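Local coordinates for protein Baccell_00875 (Bacteroides cellulosilyticus DSM 14838, PDB 5NO8) that is a polysaccharide lyase that probably removes L-rhamnose caps from arabinogalactan proteins by cleaving their bond to glucuronic acid, at residues M398-V403 with Y458-K463; D340-R345 with V685-V690; Q469-G474 with K504-K509; K476-M481 with T513-D518. All coordinates share one frame; numbering follows the deposited sequence. Where two conformers were deposited one is given.

Interaction 1: M398-V403 with Y458-K463; sequences MGVLLV and YFQMYK
Val-403 and Gln-460 hold the nearest CA atoms of segments 398-403 and 458-463, 6.5 Å apart. The two short segments run nearly parallel, their axes 9.7 Å apart and inclined by 22°. Helix 412-429 lies between them in the chain, so this is parallel packing of alternate helices, consistent with an alpha/alpha-toroid-like domain. Val-403 carries the contact with both methyls. With CG1 opposite the backbone N (chi1 177°), that methyl rests 3.5 Å from Gln-460 CB and 3.6 Å from Gln-460 O. The amide end of Gln-460 is turned to its own helix, where NE2 donates to Glu-456, and it is CB, not the amide, that packs closest on the valine. Trimming Val-403 to an alanine is likely to open a gap beside Gln-460 CB and to leave Met-461 SD without its methyl neighbour. Leu-418 of helix 412-429 also touches Val-403. The bend at chi2 (-62°) brings Met-461 SD to 3.9 Å from Val-403 CG2.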
loop_
_atom_site.group_PDB
_atom_site.type_symbol
_atom_site.label_atom_id
_atom_site.label_comp_id
_atom_site.label_asym_id
_atom_site.label_seq_id
_atom_site.Cartn_x
_atom_site.Cartn_y
_atom_site.Cartn_z
ATOM N N MET A 398 -18.083 2.604 -8.920
ATOM C CA MET A 398 -19.318 1.858 -8.576
ATOM C C MET A 398 -20.142 1.522 -9.818
ATOM O O MET A 398 -20.635 0.390 -9.954
ATOM C CB MET A 398 -20.140 2.588 -7.547
ATOM C CG MET A 398 -19.490 2.484 -6.163
ATOM S SD MET A 398 -20.411 3.217 -4.856
ATOM C CE MET A 398 -19.831 4.915 -4.998
ATOM N N GLY A 399 -20.225 2.456 -10.771
ATOM C CA GLY A 399 -20.894 2.136 -12.034
ATOM C C GLY A 399 -20.140 1.122 -12.866
ATOM O O GLY A 399 -20.725 0.211 -13.456
ATOM N N VAL A 400 -18.824 1.245 -12.937
ATOM C CA VAL A 400 -18.039 0.339 -13.744
ATOM C C VAL A 400 -18.132 -1.079 -13.133
ATOM O O VAL A 400 -18.279 -2.076 -13.856
ATOM C CB VAL A 400 -16.589 0.822 -13.896
ATOM C CG1 VAL A 400 -15.762 -0.164 -14.689
ATOM C CG2 VAL A 400 -16.565 2.201 -14.571
ATOM N N LEU A 401 -18.087 -1.160 -11.805
ATOM C CA LEU A 401 -18.243 -2.454 -11.160
ATOM C C LEU A 401 -19.620 -3.071 -11.493
ATOM O O LEU A 401 -19.697 -4.270 -11.853
ATOM C CB LEU A 401 -18.141 -2.342 -9.644
ATOM C CG LEU A 401 -18.422 -3.638 -8.880
ATOM C CD1 LEU A 401 -17.508 -4.756 -9.346
ATOM C CD2 LEU A 401 -18.284 -3.401 -7.386
ATOM N N LEU A 402 -20.688 -2.292 -11.311
ATOM C CA LEU A 402 -22.030 -2.840 -11.576
ATOM C C LEU A 402 -22.210 -3.310 -13.020
ATOM O O LEU A 402 -22.871 -4.332 -13.238
ATOM C CB LEU A 402 -23.142 -1.920 -11.144
ATOM C CG LEU A 402 -23.628 -2.088 -9.707
ATOM C CD1 LEU A 402 -22.533 -1.997 -8.651
ATOM C CD2 LEU A 402 -24.741 -1.106 -9.412
ATOM N N VAL A 403 -21.595 -2.618 -13.986
ATOM C CA VAL A 403 -21.587 -3.122 -15.374
ATOM C C VAL A 403 -20.900 -4.475 -15.483
ATOM O O VAL A 403 -21.426 -5.388 -16.115
ATOM C CB VAL A 403 -20.877 -2.178 -16.378
ATOM C CG1 VAL A 403 -20.851 -2.824 -17.759
ATOM C CG2 VAL A 403 -21.569 -0.847 -16.427
ATOM N N TYR A 458 -18.984 4.675 -20.130
ATOM C CA TYR A 458 -19.762 4.701 -21.377
ATOM C C TYR A 458 -19.441 3.529 -22.283
ATOM O O TYR A 458 -20.362 2.884 -22.787
ATOM C CB TYR A 458 -19.603 6.056 -22.119
ATOM C CG TYR A 458 -20.150 7.280 -21.423
ATOM C CD1 TYR A 458 -21.179 7.219 -20.504
ATOM C CD2 TYR A 458 -19.648 8.550 -21.739
ATOM C CE1 TYR A 458 -21.677 8.362 -19.895
ATOM C CE2 TYR A 458 -20.142 9.691 -21.149
ATOM C CZ TYR A 458 -21.146 9.607 -20.237
ATOM O OH TYR A 458 -21.632 10.737 -19.641
ATOM N N PHE A 459 -18.168 3.194 -22.470
ATOM C CA PHE A 459 -17.824 2.054 -23.295
ATOM C C PHE A 459 -18.373 0.738 -22.706
ATOM O O PHE A 459 -18.857 -0.119 -23.452
ATOM C CB PHE A 459 -16.329 1.933 -23.511
ATOM C CG PHE A 459 -15.710 3.065 -24.307
ATOM C CD1 PHE A 459 -16.199 3.419 -25.562
ATOM C CD2 PHE A 459 -14.589 3.737 -23.817
ATOM C CE1 PHE A 459 -15.590 4.437 -26.297
ATOM C CE2 PHE A 459 -13.990 4.759 -24.532
ATOM C CZ PHE A 459 -14.485 5.100 -25.786
ATOM N N GLN A 460 -18.347 0.611 -21.383
ATOM C CA GLN A 460 -18.945 -0.569 -20.730
ATOM C C GLN A 460 -20.465 -0.613 -20.953
ATOM O O GLN A 460 -21.033 -1.689 -21.180
ATOM C CB GLN A 460 -18.645 -0.560 -19.228
ATOM C CG GLN A 460 -17.168 -0.642 -18.866
ATOM C CD GLN A 460 -16.566 -2.014 -19.036
ATOM O OE1 GLN A 460 -17.198 -2.932 -19.568
ATOM N NE2 GLN A 460 -15.305 -2.158 -18.609
ATOM N N MET A 461 -21.119 0.544 -20.848
ATOM C CA MET A 461 -22.565 0.657 -21.099
ATOM C C MET A 461 -22.981 0.284 -22.528
ATOM O O MET A 461 -24.114 -0.172 -22.728
ATOM C CB MET A 461 -23.101 2.032 -20.731
ATOM C CG MET A 461 -23.179 2.334 -19.244
ATOM S SD MET A 461 -24.267 1.246 -18.340
ATOM C CE MET A 461 -25.925 1.678 -18.930
ATOM N N TYR A 462 -22.089 0.425 -23.506
ATOM C CA TYR A 462 -22.337 -0.140 -24.836
ATOM C C TYR A 462 -22.481 -1.651 -24.764
ATOM O O TYR A 462 -23.391 -2.217 -25.366
ATOM C CB TYR A 462 -21.218 0.227 -25.811
ATOM C CG TYR A 462 -21.219 -0.518 -27.134
ATOM C CD1 TYR A 462 -22.288 -0.397 -28.042
ATOM C CD2 TYR A 462 -20.138 -1.305 -27.497
ATOM C CE1 TYR A 462 -22.258 -1.057 -29.264
ATOM C CE2 TYR A 462 -20.102 -1.970 -28.706
ATOM C CZ TYR A 462 -21.157 -1.839 -29.591
ATOM O OH TYR A 462 -21.066 -2.536 -30.778
ATOM N N LYS A 463 -21.598 -2.296 -24.000
ATOM C CA LYS A 463 -21.653 -3.760 -23.827
ATOM C C LYS A 463 -22.951 -4.199 -23.143
ATOM O O LYS A 463 -23.440 -5.270 -23.431
ATOM C CB LYS A 463 -20.425 -4.282 -23.057
ATOM C CG LYS A 463 -19.084 -3.957 -23.708
ATOM C CD LYS A 463 -17.905 -4.475 -22.894
ATOM C CE LYS A 463 -17.624 -5.939 -23.161
ATOM N NZ LYS A 463 -16.464 -6.415 -22.369
#

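Interaction 2: D340-R345 with V685-V690; sequences DLIRKR and VYYLLV
Two first torsions bring Ile-342 and Tyr-687 together. In Ile-342, CG1 lies opposite the carbonyl carbon (chi1 -63°) and the chain runs on extended (chi2 177°), which carries CD1 out from helix 338-352. In Tyr-687 the ring is swung to the far side from its backbone N (chi1 -178°), so that it stands off helix 682-692 within reach of that methyl. CD1 of Ile-342 comes obliquely on the ring, 3.9 Å from both CD1 and CE1 of Tyr-687. The same methyl lies 4.3 Å from Leu-688 CD2, a looser apolar touch. The backbones stay well apart: the CA atoms of Ile-342 and Leu-688, the nearest pair, are 9.8 Å from each other. One isoleucine thus spans the space between the first helix of the helical domain and the last, flanked by Gln-405 and Lys-404 of helix 396-409, which touch Ile-342 and Leu-688 respectively. Arg-343 and Arg-345 make their ion pairs away from this contact. Arg-343 pairs along its own helix with Asp-340, NH1 to OD1 at 3.2 Å, and Arg-345 forms a salt bridge with Asp-681. The Tyr-687 hydroxyl is hydrogen-bonded to a glycerol, probably from the crystallisation liquor. With no hydrogen bond or charge across it, the contact depends on dispersion and the burial of the isoleucine methyl against the tyrosine ring and a leucine methyl.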
loop_
_atom_site.group_PDB
_atom_site.type_symbol
_atom_site.label_atom_id
_atom_site.label_comp_id
_atom_site.label_asym_id
_atom_site.label_seq_id
_atom_site.Cartn_x
_atom_site.Cartn_y
_atom_site.Cartn_z
ATOM N N ASP A 340 -19.920 -14.774 -3.782
ATOM C CA ASP A 340 -20.968 -14.229 -2.923
ATOM C C ASP A 340 -20.538 -12.874 -2.339
ATOM O O ASP A 340 -21.388 -12.005 -2.122
ATOM C CB ASP A 340 -21.309 -15.154 -1.734
ATOM C CG ASP A 340 -22.070 -16.421 -2.133
ATOM O OD1 ASP A 340 -22.548 -16.528 -3.288
ATOM O OD2 ASP A 340 -22.191 -17.331 -1.259
ATOM N N LEU A 341 -19.247 -12.729 -2.028
ATOM C CA LEU A 341 -18.734 -11.447 -1.508
ATOM C C LEU A 341 -19.036 -10.318 -2.510
ATOM O O LEU A 341 -19.553 -9.280 -2.134
ATOM C CB LEU A 341 -17.229 -11.512 -1.211
ATOM C CG LEU A 341 -16.646 -10.345 -0.397
ATOM C CD1 LEU A 341 -17.299 -10.259 0.986
ATOM C CD2 LEU A 341 -15.137 -10.477 -0.219
ATOM N N ILE A 342 -18.738 -10.570 -3.779
ATOM C CA ILE A 342 -18.926 -9.586 -4.830
ATOM C C ILE A 342 -20.416 -9.330 -5.064
ATOM O O ILE A 342 -20.817 -8.197 -5.202
ATOM C CB ILE A 342 -18.208 -9.998 -6.119
ATOM C CG1 ILE A 342 -16.693 -10.073 -5.866
ATOM C CG2 ILE A 342 -18.550 -9.045 -7.262
ATOM C CD1 ILE A 342 -15.905 -10.541 -7.066
ATOM N N ARG A 343 -21.224 -10.394 -5.082
ATOM C CA ARG A 343 -22.663 -10.275 -5.233
ATOM C C ARG A 343 -23.249 -9.418 -4.134
ATOM O O ARG A 343 -24.037 -8.523 -4.411
ATOM C CB ARG A 343 -23.328 -11.653 -5.177
ATOM C CG ARG A 343 -24.833 -11.590 -5.368
ATOM C CD ARG A 343 -25.503 -12.811 -4.828
ATOM N NE ARG A 343 -25.887 -12.575 -3.450
ATOM C CZ ARG A 343 -25.595 -13.345 -2.415
ATOM N NH1 ARG A 343 -24.877 -14.473 -2.536
ATOM N NH2 ARG A 343 -26.037 -12.970 -1.229
ATOM N N LYS A 344 -22.825 -9.659 -2.895
ATOM C CA LYS A 344 -23.352 -8.898 -1.779
ATOM C C LYS A 344 -22.947 -7.424 -1.882
ATOM O O LYS A 344 -23.742 -6.558 -1.568
ATOM C CB LYS A 344 -22.909 -9.495 -0.456
ATOM C CG LYS A 344 -23.660 -10.802 -0.160
ATOM C CD LYS A 344 -23.378 -11.338 1.219
ATOM C CE LYS A 344 -22.003 -11.961 1.334
ATOM N NZ LYS A 344 -21.943 -12.734 2.615
ATOM N N ARG A 345 -21.724 -7.164 -2.310
ATOM C CA ARG A 345 -21.260 -5.785 -2.444
ATOM C C ARG A 345 -22.069 -5.035 -3.512
ATOM O O ARG A 345 -22.516 -3.919 -3.301
ATOM C CB ARG A 345 -19.774 -5.726 -2.807
ATOM C CG ARG A 345 -19.234 -4.316 -3.050
ATOM C CD ARG A 345 -19.493 -3.447 -1.840
ATOM N NE ARG A 345 -19.191 -2.047 -2.069
ATOM C CZ ARG A 345 -19.754 -1.059 -1.400
ATOM N NH1 ARG A 345 -20.628 -1.266 -0.405
ATOM N NH2 ARG A 345 -19.431 0.176 -1.737
ATOM N N VAL A 685 -13.463 -3.809 -9.672
ATOM C CA VAL A 685 -13.300 -3.593 -11.113
ATOM C C VAL A 685 -12.044 -4.278 -11.624
ATOM O O VAL A 685 -12.061 -4.973 -12.645
ATOM C CB VAL A 685 -13.278 -2.081 -11.461
ATOM C CG1 VAL A 685 -12.902 -1.852 -12.932
ATOM C CG2 VAL A 685 -14.598 -1.412 -11.121
ATOM N N TYR A 686 -10.931 -4.112 -10.907
ATOM C CA TYR A 686 -9.697 -4.722 -11.317
ATOM C C TYR A 686 -9.607 -6.211 -10.990
ATOM O O TYR A 686 -8.948 -6.975 -11.720
ATOM C CB TYR A 686 -8.513 -3.905 -10.799
ATOM C CG TYR A 686 -8.350 -2.649 -11.625
ATOM C CD1 TYR A 686 -7.958 -2.728 -12.955
ATOM C CD2 TYR A 686 -8.693 -1.420 -11.121
ATOM C CE1 TYR A 686 -7.824 -1.586 -13.734
ATOM C CE2 TYR A 686 -8.566 -0.267 -11.889
ATOM C CZ TYR A 686 -8.119 -0.363 -13.188
ATOM O OH TYR A 686 -7.989 0.774 -13.932
ATOM N N TYR A 687 -10.302 -6.635 -9.934
ATOM C CA TYR A 687 -10.423 -8.051 -9.622
ATOM C C TYR A 687 -11.057 -8.779 -10.822
ATOM O O TYR A 687 -10.578 -9.823 -11.237
ATOM C CB TYR A 687 -11.270 -8.269 -8.374
ATOM C CG TYR A 687 -11.378 -9.707 -8.003
ATOM C CD1 TYR A 687 -12.324 -10.527 -8.596
ATOM C CD2 TYR A 687 -10.485 -10.277 -7.093
ATOM C CE1 TYR A 687 -12.402 -11.878 -8.271
ATOM C CE2 TYR A 687 -10.554 -11.611 -6.787
ATOM C CZ TYR A 687 -11.519 -12.401 -7.379
ATOM O OH TYR A 687 -11.545 -13.750 -7.060
ATOM N N LEU A 688 -12.114 -8.197 -11.356
ATOM C CA LEU A 688 -12.832 -8.788 -12.495
ATOM C C LEU A 688 -12.082 -8.675 -13.806
ATOM O O LEU A 688 -12.206 -9.564 -14.646
ATOM C CB LEU A 688 -14.234 -8.222 -12.609
ATOM C CG LEU A 688 -15.119 -8.587 -11.411
ATOM C CD1 LEU A 688 -16.416 -7.864 -11.443
ATOM C CD2 LEU A 688 -15.371 -10.093 -11.315
ATOM N N LEU A 689 -11.265 -7.636 -13.973
ATOM C CA LEU A 689 -10.325 -7.599 -15.097
ATOM C C LEU A 689 -9.333 -8.746 -15.058
ATOM O O LEU A 689 -9.186 -9.527 -16.010
ATOM C CB LEU A 689 -9.569 -6.260 -15.121
ATOM C CG LEU A 689 -8.527 -6.170 -16.252
ATOM C CD1 LEU A 689 -9.272 -6.030 -17.587
ATOM C CD2 LEU A 689 -7.616 -4.995 -16.009
ATOM N N VAL A 690 -8.649 -8.880 -13.922
ATOM C CA VAL A 690 -7.598 -9.844 -13.769
ATOM C C VAL A 690 -8.107 -11.270 -13.897
ATOM O O VAL A 690 -7.437 -12.093 -14.518
ATOM C CB VAL A 690 -6.887 -9.669 -12.411
ATOM C CG1 VAL A 690 -6.028 -10.866 -12.043
ATOM C CG2 VAL A 690 -6.067 -8.391 -12.438
#

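Interaction 3: Q469-G474 with K504-K509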
loop_
_atom_site.group_PDB
_atom_site.type_symbol
_atom_site.label_atom_id
_atom_site.label_comp_id
_atom_site.label_asym_id
_atom_site.label_seq_id
_atom_site.Cartn_x
_atom_site.Cartn_y
_atom_site.Cartn_z
ATOM N N GLN A 469 -24.635 4.980 -29.249
ATOM C CA GLN A 469 -24.448 6.324 -28.696
ATOM C C GLN A 469 -23.490 6.343 -27.485
ATOM O O GLN A 469 -22.768 7.301 -27.287
ATOM C CB GLN A 469 -25.795 6.959 -28.309
ATOM C CG GLN A 469 -25.737 8.414 -27.828
ATOM C CD GLN A 469 -25.216 9.381 -28.896
ATOM O OE1 GLN A 469 -25.628 9.312 -30.055
ATOM N NE2 GLN A 469 -24.312 10.292 -28.503
ATOM N N PHE A 470 -23.486 5.281 -26.684
ATOM C CA PHE A 470 -22.485 5.157 -25.612
ATOM C C PHE A 470 -21.030 5.162 -26.097
ATOM O O PHE A 470 -20.150 5.712 -25.436
ATOM C CB PHE A 470 -22.757 3.895 -24.777
ATOM C CG PHE A 470 -23.906 4.036 -23.849
ATOM C CD1 PHE A 470 -23.857 4.933 -22.815
ATOM C CD2 PHE A 470 -25.042 3.247 -23.994
ATOM C CE1 PHE A 470 -24.905 5.075 -21.939
ATOM C CE2 PHE A 470 -26.097 3.393 -23.122
ATOM C CZ PHE A 470 -26.029 4.313 -22.095
ATOM N N VAL A 471 -20.775 4.551 -27.240
ATOM C CA VAL A 471 -19.454 4.489 -27.800
ATOM C C VAL A 471 -19.058 5.896 -28.285
ATOM O O VAL A 471 -17.904 6.323 -28.128
ATOM C CB VAL A 471 -19.380 3.490 -28.957
ATOM C CG1 VAL A 471 -17.970 3.396 -29.514
ATOM C CG2 VAL A 471 -19.873 2.106 -28.510
ATOM N N THR A 472 -20.019 6.597 -28.893
ATOM C CA THR A 472 -19.807 7.996 -29.289
ATOM C C THR A 472 -19.468 8.866 -28.073
ATOM O O THR A 472 -18.491 9.611 -28.106
ATOM C CB THR A 472 -21.037 8.549 -30.060
ATOM O OG1 THR A 472 -21.170 7.812 -31.277
ATOM C CG2 THR A 472 -20.909 10.046 -30.355
ATOM N N ASP A 473 -20.243 8.735 -27.002
ATOM C CA ASP A 473 -20.019 9.506 -25.784
ATOM C C ASP A 473 -18.680 9.171 -25.122
ATOM O O ASP A 473 -17.992 10.075 -24.638
ATOM C CB ASP A 473 -21.178 9.320 -24.782
ATOM C CG ASP A 473 -22.508 9.872 -25.308
ATOM O OD1 ASP A 473 -22.508 10.590 -26.329
ATOM O OD2 ASP A 473 -23.560 9.570 -24.719
ATOM N N GLY A 474 -18.309 7.892 -25.117
ATOM C CA GLY A 474 -16.994 7.478 -24.628
ATOM C C GLY A 474 -15.862 8.142 -25.409
ATOM O O GLY A 474 -14.962 8.767 -24.833
ATOM N N LYS A 504 -14.262 -0.638 -32.744
ATOM C CA LYS A 504 -14.213 -1.708 -33.749
ATOM C C LYS A 504 -15.563 -2.426 -33.848
ATOM O O LYS A 504 -16.096 -2.571 -34.953
ATOM C CB LYS A 504 -13.081 -2.709 -33.480
ATOM N N GLU A 505 -16.138 -2.800 -32.697
ATOM C CA GLU A 505 -17.427 -3.516 -32.644
ATOM C C GLU A 505 -18.611 -2.681 -33.119
ATOM O O GLU A 505 -19.543 -3.216 -33.712
ATOM C CB GLU A 505 -17.732 -4.024 -31.225
ATOM C CG GLU A 505 -16.867 -5.198 -30.787
ATOM C CD GLU A 505 -17.010 -5.570 -29.299
ATOM O OE1 GLU A 505 -17.668 -4.838 -28.507
ATOM O OE2 GLU A 505 -16.435 -6.620 -28.922
ATOM N N ALA A 506 -18.587 -1.384 -32.832
ATOM C CA ALA A 506 -19.627 -0.483 -33.286
ATOM C C ALA A 506 -19.458 -0.090 -34.761
ATOM O O ALA A 506 -20.308 0.615 -35.295
ATOM C CB ALA A 506 -19.675 0.761 -32.419
ATOM N N GLY A 507 -18.364 -0.514 -35.397
ATOM C CA GLY A 507 -18.111 -0.216 -36.804
ATOM C C GLY A 507 -17.679 1.213 -37.083
ATOM O O GLY A 507 -17.691 1.630 -38.235
ATOM N N MET A 508 -17.276 1.959 -36.054
ATOM C CA MET A 508 -16.932 3.381 -36.199
ATOM C C MET A 508 -15.459 3.509 -36.579
ATOM O O MET A 508 -14.596 3.784 -35.732
ATOM C CB MET A 508 -17.242 4.130 -34.910
ATOM C CG MET A 508 -18.717 4.203 -34.604
ATOM S SD MET A 508 -18.983 4.734 -32.908
ATOM C CE MET A 508 -20.758 4.999 -32.895
ATOM N N LYS A 509 -15.193 3.302 -37.867
ATOM C CA LYS A 509 -13.839 3.176 -38.424
ATOM C C LYS A 509 -13.003 4.448 -38.321
ATOM O O LYS A 509 -11.841 4.364 -37.936
ATOM C CB LYS A 509 -13.890 2.727 -39.894
ATOM C CG LYS A 509 -14.208 1.248 -40.091
ATOM C CD LYS A 509 -12.943 0.399 -40.218
ATOM C CE LYS A 509 -12.341 0.457 -41.622
ATOM N NZ LYS A 509 -13.078 -0.400 -42.596
#
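On the helical turn that carries Val-471 and Thr-472, which meet Met-508, one carboxylate oxygen, Asp-473 OD1, takes two hydrogen bonds, from Gln-469 NE2 (2.8 Å) and with the Tyr-434 hydroxyl. The glutamine bond, four residues along the first turn of helix 469-485, is somewhat bent (146° at the hydrogen) and reaches OD1 from above the carboxylate plane, while the oxygen lies close to the plane of the amide. Facing this turn is the link between helices 496-505 and 509-529. It begins with a Schellman motif in which Gly-507 takes a positive phi, a conformation suited to glycine, and Gly-507 N returns to Lys-504 O at 3.1 Å. Met-508 follows at the N-cap position of the next helix and centres an inverse gamma turn, closed by a weak bond from Lys-509 N to Gly-507 O. From this abrupt turn the methionine chain stretches out, extended beyond CG, across the start of helix 469-485. Its SD lies 3.8 Å from Val-471 CG1. The other valine methyl, CG2, meets Ala-506 CB at 4.1 Å, so the two branches of Val-471 touch the residues just after and just before Gly-507. Leu-503 of helix 496-505 touches both Val-471 and Met-508 and adds to the apolar patch. At its outer margin Met-508 crosses Thr-472 at about a right angle, with the methyl CE 3.3 Å from Thr-472 OG1.

Interaction 4: K476-M481 with T513-D518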
loop_
_atom_site.group_PDB
_atom_site.type_symbol
_atom_site.label_atom_id
_atom_site.label_comp_id
_atom_site.label_asym_id
_atom_site.label_seq_id
_atom_site.Cartn_x
_atom_site.Cartn_y
_atom_site.Cartn_z
ATOM N N LYS A 476 -15.979 10.809 -27.435
ATOM C CA LYS A 476 -16.042 12.286 -27.321
ATOM C C LYS A 476 -15.585 12.817 -25.955
ATOM O O LYS A 476 -15.044 13.925 -25.844
ATOM C CB LYS A 476 -17.467 12.797 -27.587
ATOM N N THR A 477 -15.840 12.036 -24.912
ATOM C CA THR A 477 -15.277 12.311 -23.604
ATOM C C THR A 477 -13.752 12.239 -23.657
ATOM O O THR A 477 -13.068 13.122 -23.125
ATOM C CB THR A 477 -15.851 11.356 -22.546
ATOM O OG1 THR A 477 -17.263 11.531 -22.492
ATOM C CG2 THR A 477 -15.237 11.629 -21.149
ATOM N N LEU A 478 -13.211 11.205 -24.287
ATOM C CA LEU A 478 -11.773 11.087 -24.413
ATOM C C LEU A 478 -11.179 12.225 -25.261
ATOM O O LEU A 478 -10.094 12.729 -24.949
ATOM C CB LEU A 478 -11.364 9.733 -24.974
ATOM C CG LEU A 478 -11.583 8.526 -24.047
ATOM C CD1 LEU A 478 -11.184 7.261 -24.780
ATOM C CD2 LEU A 478 -10.793 8.696 -22.748
ATOM N N LYS A 479 -11.896 12.640 -26.305
ATOM C CA LYS A 479 -11.429 13.768 -27.137
ATOM C C LYS A 479 -11.411 15.091 -26.377
ATOM O O LYS A 479 -10.475 15.863 -26.512
ATOM C CB LYS A 479 -12.299 13.900 -28.391
ATOM C CG LYS A 479 -12.187 12.733 -29.359
ATOM C CD LYS A 479 -10.794 12.437 -29.888
ATOM C CE LYS A 479 -10.149 13.649 -30.580
ATOM N NZ LYS A 479 -9.100 13.230 -31.552
ATOM N N SER A 480 -12.458 15.336 -25.592
ATOM C CA SER A 480 -12.558 16.498 -24.727
ATOM C C SER A 480 -11.405 16.510 -23.742
ATOM O O SER A 480 -10.839 17.573 -23.454
ATOM C CB SER A 480 -13.888 16.497 -23.982
ATOM O OG SER A 480 -14.024 17.605 -23.109
ATOM N N MET A 481 -11.051 15.330 -23.224
ATOM C CA MET A 481 -9.914 15.225 -22.329
ATOM C C MET A 481 -8.596 15.574 -23.042
ATOM O O MET A 481 -7.870 16.436 -22.563
ATOM C CB MET A 481 -9.847 13.843 -21.674
ATOM C CG MET A 481 -8.887 13.814 -20.485
ATOM S SD MET A 481 -7.193 13.585 -21.028
ATOM C CE MET A 481 -6.342 13.372 -19.454
ATOM N N THR A 513 -9.516 4.842 -35.788
ATOM C CA THR A 513 -8.171 5.250 -36.202
ATOM C C THR A 513 -7.749 6.576 -35.562
ATOM O O THR A 513 -6.580 6.734 -35.211
ATOM C CB THR A 513 -8.045 5.364 -37.735
ATOM O OG1 THR A 513 -9.157 6.106 -38.243
ATOM C CG2 THR A 513 -8.006 3.980 -38.381
ATOM N N ASP A 514 -8.689 7.506 -35.397
ATOM C CA ASP A 514 -8.409 8.782 -34.721
ATOM C C ASP A 514 -8.019 8.622 -33.239
ATOM O O ASP A 514 -7.052 9.234 -32.757
ATOM C CB ASP A 514 -9.630 9.692 -34.799
ATOM C CG ASP A 514 -9.382 11.046 -34.186
ATOM O OD1 ASP A 514 -8.317 11.634 -34.448
ATOM O OD2 ASP A 514 -10.257 11.542 -33.454
ATOM N N LEU A 515 -8.800 7.825 -32.523
ATOM C CA LEU A 515 -8.489 7.522 -31.122
ATOM C C LEU A 515 -7.186 6.751 -31.008
ATOM O O LEU A 515 -6.372 7.056 -30.145
ATOM C CB LEU A 515 -9.624 6.742 -30.461
ATOM C CG LEU A 515 -9.489 6.569 -28.940
ATOM C CD1 LEU A 515 -9.478 7.911 -28.231
ATOM C CD2 LEU A 515 -10.619 5.682 -28.415
ATOM N N ARG A 516 -6.976 5.780 -31.884
ATOM C CA ARG A 516 -5.734 5.037 -31.921
ATOM C C ARG A 516 -4.519 5.963 -32.106
ATOM O O ARG A 516 -3.489 5.796 -31.436
ATOM C CB ARG A 516 -5.802 3.955 -32.999
ATOM C CG ARG A 516 -4.539 3.126 -33.161
ATOM C CD ARG A 516 -4.830 1.879 -33.959
ATOM N NE ARG A 516 -3.607 1.182 -34.349
ATOM C CZ ARG A 516 -3.493 -0.132 -34.549
ATOM N NH1 ARG A 516 -4.533 -0.956 -34.403
ATOM N NH2 ARG A 516 -2.313 -0.638 -34.903
ATOM N N ASN A 517 -4.654 6.954 -32.989
ATOM C CA ASN A 517 -3.600 7.949 -33.186
ATOM C C ASN A 517 -3.376 8.802 -31.935
ATOM O O ASN A 517 -2.232 9.132 -31.616
ATOM C CB ASN A 517 -3.915 8.874 -34.388
ATOM C CG ASN A 517 -3.835 8.173 -35.738
ATOM O OD1 ASN A 517 -4.403 8.674 -36.711
ATOM N ND2 ASN A 517 -3.141 7.034 -35.818
ATOM N N ASP A 518 -4.453 9.168 -31.245
ATOM C CA ASP A 518 -4.346 9.886 -29.962
ATOM C C ASP A 518 -3.591 9.057 -28.911
ATOM O O ASP A 518 -2.707 9.579 -28.218
ATOM C CB ASP A 518 -5.717 10.279 -29.406
ATOM C CG ASP A 518 -6.360 11.451 -30.144
ATOM O OD1 ASP A 518 -5.668 12.175 -30.890
ATOM O OD2 ASP A 518 -7.573 11.665 -29.949
#
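Lys-479 NZ bridges two aspartates one helical turn apart, bonding to Asp-514 OD2 at 2.8 Å and to Asp-518 OD2 at 2.7 Å. It meets Asp-518 on the syn lone pair and Asp-514 on the syn side too, but 28° out of that carboxylate's plane. Bends at chi2 and chi3, both near -60°, curl the lysine over to helix 509-529. Each carboxylate has a second partner: Tyr-475 OH binds Asp-514 OD2, and Tyr-487 OH binds Asp-518 OD1. Beside this bridge Leu-478 and Leu-515 cross at about a right angle, their CD1 methyls 3.9 Å apart. The segments of helices 469-485 and 509-529 are inclined by 37° with axes 11.2 Å apart, a spacing that the long lysine spans. Replacing Lys-479 with a methionine would probably leave the Asp-514 and Asp-518 carboxylates without their shared counter-charge. The contact therefore combines a buried leucine pair with an ionic network running from partly exposed Lys-479 and Asp-514 to buried Asp-518, and the shared ammonium probably offsets much of the aspartates' mutual repulsion.

In the fold
All four contacts lie in the helical domain that follows the N-terminal beta-sheet region. Interaction 2 opens first, on helix 338-352, and closes last, on helix 682-692, so its loop encloses the other three and joins the two ends of the domain. Within it, interaction 1 closes a loop from helix 396-409 to helix 448-465 before interactions 3 and 4 begin. Those two both start on helix 469-485 and cross, their segments alternating, as they reach the 504-509 turn and helix 509-529. Neighbouring contacts also touch: Val-685 packs on Val-400, and Tyr-462 on Val-471. Interactions 2 and 4, by contrast, remain about 12 Å apart at their nearest atoms.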